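PDB 2BJR: MFP2b from Ascaris suum, which probably enhances the polymerization of major sperm protein (MSP) during the amoeboid motility of nematode sperm and binds a zinc ion. Local coordinates for residues P210-L214 and G215-D219; L218-L221 and P222-P226. All blocks are in the same frame, centred on the assembly; numbering follows the deposited sequence.

Contact 1. Residues P210-L214 and G215-D219; sequences PVRAL and GRSLD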
loop_
_atom_site.group_PDB
_atom_site.type_symbol
_atom_site.label_atom_id
_atom_site.label_comp_id
_atom_site.label_asym_id
_atom_site.label_seq_id
_atom_site.Cartn_x
_atom_site.Cartn_y
_atom_site.Cartn_z
ATOM N N PRO A 210 6.914 5.656 12.142
ATOM C CA PRO A 210 5.819 4.693 12.371
ATOM C C PRO A 210 4.873 5.222 13.459
ATOM O O PRO A 210 5.249 6.123 14.231
ATOM C CB PRO A 210 6.524 3.415 12.825
ATOM C CG PRO A 210 7.974 3.744 12.919
ATOM C CD PRO A 210 8.229 5.123 12.543
ATOM N N VAL A 211 3.652 4.702 13.474
ATOM C CA VAL A 211 2.591 5.182 14.305
ATOM C C VAL A 211 2.440 4.267 15.500
ATOM O O VAL A 211 2.052 3.082 15.372
ATOM C CB VAL A 211 1.275 5.296 13.500
ATOM C CG1 VAL A 211 0.135 5.683 14.425
ATOM C CG2 VAL A 211 1.423 6.321 12.309
ATOM N N ARG A 212 2.726 4.821 16.693
ATOM C CA ARG A 212 2.790 4.021 17.905
ATOM C C ARG A 212 1.433 3.889 18.577
ATOM O O ARG A 212 0.682 4.850 18.629
ATOM C CB ARG A 212 3.741 4.669 18.913
ATOM C CG ARG A 212 3.977 3.784 20.146
ATOM C CD ARG A 212 5.269 4.109 20.896
ATOM N NE ARG A 212 5.379 5.537 21.212
ATOM C CZ ARG A 212 6.171 6.069 22.163
ATOM N NH1 ARG A 212 6.859 5.314 22.978
ATOM N NH2 ARG A 212 6.246 7.385 22.304
ATOM N N ALA A 213 1.103 2.692 19.036
ATOM C CA ALA A 213 -0.108 2.409 19.731
ATOM C C ALA A 213 -0.293 3.441 20.854
ATOM O O ALA A 213 0.594 3.554 21.706
ATOM C CB ALA A 213 -0.073 1.050 20.289
ATOM N N LEU A 214 -1.432 4.162 20.821
ATOM C CA LEU A 214 -1.819 5.155 21.825
ATOM C C LEU A 214 -0.859 6.344 21.931
ATOM O O LEU A 214 -0.962 7.171 22.870
ATOM C CB LEU A 214 -1.998 4.503 23.216
ATOM C CG LEU A 214 -2.986 3.370 23.415
ATOM C CD1 LEU A 214 -3.185 2.961 24.876
ATOM C CD2 LEU A 214 -4.311 3.761 22.759
ATOM N N GLY A 215 0.094 6.436 21.004
ATOM C CA GLY A 215 1.145 7.455 21.092
ATOM C C GLY A 215 2.093 7.360 22.271
ATOM O O GLY A 215 2.681 8.367 22.689
ATOM N N ARG A 216 2.241 6.177 22.845
ATOM C CA ARG A 216 3.070 6.004 24.029
ATOM C C ARG A 216 3.396 4.540 24.238
ATOM O O ARG A 216 2.822 3.664 23.607
ATOM C CB ARG A 216 2.314 6.551 25.275
ATOM C CG ARG A 216 0.937 5.871 25.562
ATOM C CD ARG A 216 0.492 6.103 26.988
ATOM N NE ARG A 216 -0.856 5.681 27.349
ATOM C CZ ARG A 216 -1.209 4.458 27.680
ATOM N NH1 ARG A 216 -0.334 3.480 27.664
ATOM N NH2 ARG A 216 -2.474 4.213 28.034
ATOM N N SER A 217 4.310 4.247 25.148
ATOM C CA SER A 217 4.484 2.872 25.595
ATOM C C SER A 217 3.173 2.338 26.246
ATOM O O SER A 217 2.451 3.046 26.964
ATOM C CB SER A 217 5.697 2.746 26.563
ATOM O OG SER A 217 6.907 3.211 25.926
ATOM N N LEU A 218 2.865 1.092 25.937
ATOM C CA LEU A 218 1.765 0.379 26.522
ATOM C C LEU A 218 2.101 -0.324 27.822
ATOM O O LEU A 218 3.226 -0.762 28.046
ATOM C CB LEU A 218 1.278 -0.707 25.526
ATOM C CG LEU A 218 0.822 -0.153 24.167
ATOM C CD1 LEU A 218 0.239 -1.325 23.347
ATOM C CD2 LEU A 218 -0.177 0.964 24.294
ATOM N N ASP A 219 1.095 -0.452 28.668
ATOM C CA ASP A 219 1.114 -1.433 29.772
ATOM C C ASP A 219 0.538 -2.718 29.208
ATOM O O ASP A 219 -0.676 -2.908 29.187
ATOM C CB ASP A 219 0.298 -0.879 30.939
ATOM C CG ASP A 219 0.097 -1.865 32.082
ATOM O OD1 ASP A 219 0.781 -2.920 32.200
ATOM O OD2 ASP A 219 -0.784 -1.620 32.938
#
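Arg212 O receives the N-H of Gly215 at 2.9 Å and closes a tight turn of the backbone. The donor lies well above the carbonyl plane, 51° out of it. One residue on, Arg216 N points almost straight at Ala213 O, but at 3.3 Å the bond is weak. The result is two overlapping beta turns, the first with type II-like angles, the second type I'-like. Leu214 and Gly215, at the bend, both have positive phi, which comes easily to glycine and less so to leucine.

Two arginines flank the turn. The guanidinium of Arg212 lies flat over the returning chain, with Arg216 CA 3.6 Å above the centre of its plane. Its CG stands anti to the backbone N (chi1 -173°), and the bend at chi3 (52°) folds the group over Arg216 and Ser217; NH1 forms a salt bridge with Asp227, which also bonds Ser217 OG. Arg216 runs alongside Leu214 in the same direction. Its NH1 bonds Ser217 O at 2.9 Å, with the acceptor in the guanidinium plane, while Leu214 CD1 lies over one face, offset toward the rim, and Glu323 pairs with NH2. The Leu218 side chain crosses that of Leu214 at about a right angle, Leu218 CD2 lying 3.7 Å from Leu214 CD1, and Leu218 CD1 meets Ala213 CB.

Between strands 209-210 and 229-235, Leu214 packs on Met355 of strand 355-361 and both leucines touch Glu323 of strand 322-329.

Contact 2. Residues L218-L221 and P222-P226; sequences LDTL and PGENP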
loop_
_atom_site.group_PDB
_atom_site.type_symbol
_atom_site.label_atom_id
_atom_site.label_comp_id
_atom_site.label_asym_id
_atom_site.label_seq_id
_atom_site.Cartn_x
_atom_site.Cartn_y
_atom_site.Cartn_z
ATOM N N LEU A 218 2.865 1.092 25.937
ATOM C CA LEU A 218 1.765 0.379 26.522
ATOM C C LEU A 218 2.101 -0.324 27.822
ATOM O O LEU A 218 3.226 -0.762 28.046
ATOM C CB LEU A 218 1.278 -0.707 25.526
ATOM C CG LEU A 218 0.822 -0.153 24.167
ATOM C CD1 LEU A 218 0.239 -1.325 23.347
ATOM C CD2 LEU A 218 -0.177 0.964 24.294
ATOM N N ASP A 219 1.095 -0.452 28.668
ATOM C CA ASP A 219 1.114 -1.433 29.772
ATOM C C ASP A 219 0.538 -2.718 29.208
ATOM O O ASP A 219 -0.676 -2.908 29.187
ATOM C CB ASP A 219 0.298 -0.879 30.939
ATOM C CG ASP A 219 0.097 -1.865 32.082
ATOM O OD1 ASP A 219 0.781 -2.920 32.200
ATOM O OD2 ASP A 219 -0.784 -1.620 32.938
ATOM N N THR A 220 1.416 -3.558 28.658
ATOM C CA THR A 220 0.991 -4.616 27.739
ATOM C C THR A 220 1.069 -6.034 28.330
ATOM O O THR A 220 1.312 -6.227 29.525
ATOM C CB THR A 220 1.728 -4.481 26.385
ATOM O OG1 THR A 220 1.113 -5.331 25.403
ATOM C CG2 THR A 220 3.176 -4.959 26.445
ATOM N N LEU A 221 0.798 -7.023 27.502
ATOM C CA LEU A 221 0.783 -8.390 27.924
ATOM C C LEU A 221 2.173 -9.007 28.058
ATOM O O LEU A 221 3.137 -8.559 27.454
ATOM C CB LEU A 221 -0.024 -9.222 26.952
ATOM C CG LEU A 221 -1.516 -8.932 26.985
ATOM C CD1 LEU A 221 -2.180 -9.534 25.736
ATOM C CD2 LEU A 221 -2.122 -9.522 28.253
ATOM N N PRO A 222 2.277 -10.037 28.886
ATOM C CA PRO A 222 3.541 -10.778 29.024
ATOM C C PRO A 222 4.071 -11.255 27.677
ATOM O O PRO A 222 3.322 -11.833 26.849
ATOM C CB PRO A 222 3.139 -12.000 29.887
ATOM C CG PRO A 222 2.022 -11.528 30.710
ATOM C CD PRO A 222 1.246 -10.555 29.800
ATOM N N GLY A 223 5.355 -10.995 27.458
ATOM C CA GLY A 223 6.047 -11.379 26.251
ATOM C C GLY A 223 5.982 -10.360 25.127
ATOM O O GLY A 223 6.581 -10.536 24.115
ATOM N N GLU A 224 5.268 -9.272 25.311
ATOM C CA GLU A 224 5.161 -8.274 24.270
ATOM C C GLU A 224 5.994 -7.053 24.590
ATOM O O GLU A 224 6.130 -6.642 25.758
ATOM C CB GLU A 224 3.697 -7.874 24.116
ATOM C CG GLU A 224 2.790 -9.027 23.748
ATOM C CD GLU A 224 3.112 -9.634 22.399
ATOM O OE1 GLU A 224 3.460 -8.898 21.475
ATOM O OE2 GLU A 224 3.058 -10.862 22.277
ATOM N N ASN A 225 6.548 -6.454 23.547
ATOM C CA ASN A 225 7.201 -5.162 23.650
ATOM C C ASN A 225 6.197 -4.033 23.900
ATOM O O ASN A 225 5.167 -3.952 23.197
ATOM C CB ASN A 225 7.986 -4.929 22.364
ATOM C CG ASN A 225 9.033 -3.870 22.478
ATOM O OD1 ASN A 225 8.738 -2.685 22.596
ATOM N ND2 ASN A 225 10.311 -4.296 22.419
ATOM N N PRO A 226 6.455 -3.170 24.894
ATOM C CA PRO A 226 5.595 -2.020 25.152
ATOM C C PRO A 226 5.450 -1.005 23.996
ATOM O O PRO A 226 4.467 -0.256 23.974
ATOM C CB PRO A 226 6.233 -1.355 26.389
ATOM C CG PRO A 226 7.128 -2.353 26.984
ATOM C CD PRO A 226 7.594 -3.234 25.838
#
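Leu218 N gives its hydrogen to Pro226 O at 2.9 Å in a practically straight line (179°), joining the two ends of the 218-226 stretch. Farther out, a second backbone hydrogen bond, from Glu224 N to Leu221 O at 3.1 Å, closes a type II beta turn, with Pro222 and Gly223 at its corners; the positive phi of Gly223 (89°) is what this turn asks of its third residue.

The apolar contacts are few. Thr220 crosses the Glu224 side chain at about a right angle: its methyl CG2, set between the backbone N and the carbonyl carbon of Thr220, lies 3.8 Å from Glu224 CB and reaches toward Glu224 O. At the turn, Leu221 CB is 3.4 Å from Pro222 CD, a closeness that largely reflects the peptide link to the proline.

The polar ends turn to other parts of the chain. Thr220 OG1 bonds Glu323 O and Gln228 NE2. Glu224, bent at chi2 (-63°), leads its carboxylate away from the turn to salt bridges with Arg243 and Arg263.

The loop leans on strand 322-329, where Thr220 and Leu221 touch Ile324, while Leu221 and Glu224 also pack on Tyr339 of strand 334-339.

Overall arrangement
Contacts 1 and 2 are consecutive bends of one long loop between strands 209-210 and 229-235, sharing Leu218 and Asp219, with centres about 11 Å apart. Each is partly buried: Ala213 and Leu218 in the first and Leu218 and Leu221 in the second are buried, while the turn glycines are exposed. Both rest on strand 322-329, but contact 1 also reaches strand 355-361, and contact 2, whose centre lies farther from that of the chain (about 28 Å against about 22 Å), reaches strand 334-339. In contact 1 the segments supply the arginines and acids come from outside; in contact 2 Glu224 supplies the acid and arginines come from outside. Ser217 and Pro226 touch where the two meet.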